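Local coordinates for protein monomethylamine methyltransferase MtmB1 (Methanosarcina barkeri, PDB 1NTH) that transfers the methyl group of monomethylamine to the corrinoid cofactor of its partner protein MtmC, a step in methanogenesis from methylamine, at residues M344-A349 and G380-M385. Numbering follows the deposited sequence.
Sequences MCLLEA and GMEARM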
loop_
_atom_site.group_PDB
_atom_site.type_symbol
_atom_site.label_atom_id
_atom_site.label_comp_id
_atom_site.label_asym_id
_atom_site.label_seq_id
_atom_site.Cartn_x
_atom_site.Cartn_y
_atom_site.Cartn_z
ATOM N N MET A 344 -20.203 -43.341 -0.580
ATOM C CA MET A 344 -19.865 -43.353 0.837
ATOM C C MET A 344 -19.142 -42.082 1.269
ATOM O O MET A 344 -19.458 -41.512 2.312
ATOM C CB MET A 344 -19.004 -44.567 1.188
ATOM C CG MET A 344 -18.785 -44.706 2.688
ATOM S SD MET A 344 -17.912 -46.206 3.154
ATOM C CE MET A 344 -17.356 -45.797 4.817
ATOM N N CYS A 345 -18.169 -41.644 0.475
ATOM C CA CYS A 345 -17.423 -40.435 0.808
ATOM C C CYS A 345 -18.379 -39.262 1.005
ATOM O O CYS A 345 -18.295 -38.534 1.995
ATOM C CB CYS A 345 -16.422 -40.105 -0.301
ATOM S SG CYS A 345 -15.450 -38.599 -0.001
ATOM N N LEU A 346 -19.295 -39.085 0.060
ATOM C CA LEU A 346 -20.258 -37.996 0.139
ATOM C C LEU A 346 -21.184 -38.128 1.344
ATOM O O LEU A 346 -21.503 -37.136 1.996
ATOM C CB LEU A 346 -21.082 -37.925 -1.151
ATOM C CG LEU A 346 -20.277 -37.639 -2.422
ATOM C CD1 LEU A 346 -21.217 -37.553 -3.618
ATOM C CD2 LEU A 346 -19.501 -36.327 -2.260
ATOM N N LEU A 347 -21.615 -39.350 1.646
ATOM C CA LEU A 347 -22.500 -39.563 2.785
ATOM C C LEU A 347 -21.766 -39.346 4.105
ATOM O O LEU A 347 -22.345 -38.839 5.067
ATOM C CB LEU A 347 -23.102 -40.974 2.744
ATOM C CG LEU A 347 -24.076 -41.244 1.594
ATOM C CD1 LEU A 347 -24.561 -42.688 1.661
ATOM C CD2 LEU A 347 -25.255 -40.286 1.676
ATOM N N GLU A 348 -20.494 -39.732 4.151
ATOM C CA GLU A 348 -19.693 -39.553 5.359
ATOM C C GLU A 348 -19.537 -38.062 5.644
ATOM O O GLU A 348 -19.764 -37.602 6.765
ATOM C CB GLU A 348 -18.306 -40.176 5.182
ATOM C CG GLU A 348 -18.243 -41.687 5.358
ATOM C CD GLU A 348 -16.825 -42.215 5.202
ATOM O OE1 GLU A 348 -16.382 -42.423 4.052
ATOM O OE2 GLU A 348 -16.143 -42.402 6.234
ATOM N N ALA A 349 -19.151 -37.310 4.620
ATOM C CA ALA A 349 -18.966 -35.872 4.772
ATOM C C ALA A 349 -20.295 -35.205 5.113
ATOM O O ALA A 349 -20.336 -34.249 5.888
ATOM C CB ALA A 349 -18.394 -35.280 3.489
ATOM N N GLY A 380 -13.198 -30.627 -5.397
ATOM C CA GLY A 380 -14.210 -29.670 -4.988
ATOM C C GLY A 380 -15.612 -30.233 -4.850
ATOM O O GLY A 380 -16.445 -29.644 -4.168
ATOM N N MET A 381 -15.888 -31.365 -5.493
ATOM C CA MET A 381 -17.217 -31.969 -5.399
ATOM C C MET A 381 -17.581 -32.325 -3.961
ATOM O O MET A 381 -18.733 -32.181 -3.561
ATOM C CB MET A 381 -17.306 -33.225 -6.272
ATOM C CG MET A 381 -17.464 -32.944 -7.759
ATOM S SD MET A 381 -19.055 -32.179 -8.179
ATOM C CE MET A 381 -20.066 -33.640 -8.496
ATOM N N GLU A 382 -16.607 -32.791 -3.186
ATOM C CA GLU A 382 -16.882 -33.144 -1.798
ATOM C C GLU A 382 -17.226 -31.894 -0.987
ATOM O O GLU A 382 -18.078 -31.938 -0.097
ATOM C CB GLU A 382 -15.682 -33.870 -1.177
ATOM C CG GLU A 382 -15.337 -35.190 -1.867
ATOM C CD GLU A 382 -14.124 -35.078 -2.775
ATOM O OE1 GLU A 382 -13.012 -34.842 -2.253
ATOM O OE2 GLU A 382 -14.282 -35.220 -4.008
ATOM N N ALA A 383 -16.566 -30.783 -1.299
ATOM C CA ALA A 383 -16.830 -29.528 -0.605
ATOM C C ALA A 383 -18.204 -28.994 -1.002
ATOM O O ALA A 383 -18.885 -28.350 -0.204
ATOM C CB ALA A 383 -15.748 -28.500 -0.941
ATOM N N ARG A 384 -18.611 -29.251 -2.243
ATOM C CA ARG A 384 -19.919 -28.797 -2.695
ATOM C C ARG A 384 -21.002 -29.486 -1.862
ATOM O O ARG A 384 -21.958 -28.851 -1.424
ATOM C CB ARG A 384 -20.135 -29.126 -4.177
ATOM C CG ARG A 384 -21.492 -28.664 -4.698
ATOM C CD ARG A 384 -21.848 -29.313 -6.026
ATOM N NE ARG A 384 -20.940 -28.934 -7.103
ATOM C CZ ARG A 384 -21.064 -29.348 -8.359
ATOM N NH1 ARG A 384 -22.063 -30.157 -8.694
ATOM N NH2 ARG A 384 -20.195 -28.957 -9.281
ATOM N N MET A 385 -20.846 -30.791 -1.644
ATOM C CA MET A 385 -21.827 -31.530 -0.859
ATOM C C MET A 385 -21.828 -31.019 0.576
ATOM O O MET A 385 -22.886 -30.831 1.180
ATOM C CB MET A 385 -21.512 -33.027 -0.877
ATOM C CG MET A 385 -22.556 -33.883 -0.162
ATOM S SD MET A 385 -24.205 -33.784 -0.922
ATOM C CE MET A 385 -24.042 -35.013 -2.211
#
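Glu382 meets Cys345 with its aliphatic stem, CG lying 3.9 Å from SG, while its flat carboxylate serves other partners: OE2 is hydrogen-bonded to Tyr440 and Thr379, OE1 to Ser369. A bend at chi2 (103°) turns the carboxylate out of the line of the stem. The other flat group, the Arg384 guanidinium, carries Met381 SD over the centre of one face, 3.4 Å above the plane, and makes a cation-pi contact with Phe3 of a second subunit. Its NE forms a salt bridge with Glu150, and NH1 and NH2 bond to the backbone oxygens of Phe3 and Arg4 of that second subunit, which holds the group at the interface between the two.

Between the helices, Leu346 does most of the touching. Its CD2 methyl reaches Glu382 CA and Met385 CB, both at 4.1 Å, and CD1 meets Met385 CE. The side chains of Leu346 and Met385 cross at about a right angle. With CG anti to the backbone N (chi1 -176°), Met385 also sets CG 4.0 Å from Leu346 O, a carbonyl that accepts a bond from Ser350 OG.

The segment axes approach to 9.5 Å at 40°, as successive outer helices following the adjacent parallel strands 330-333 and 363-366 of the TIM barrel. Methyl, methylene and sulfur contacts thus join the two helices in a buried contact through dispersion, while three hydroxyl-bearing residues outside it satisfy the carboxylate.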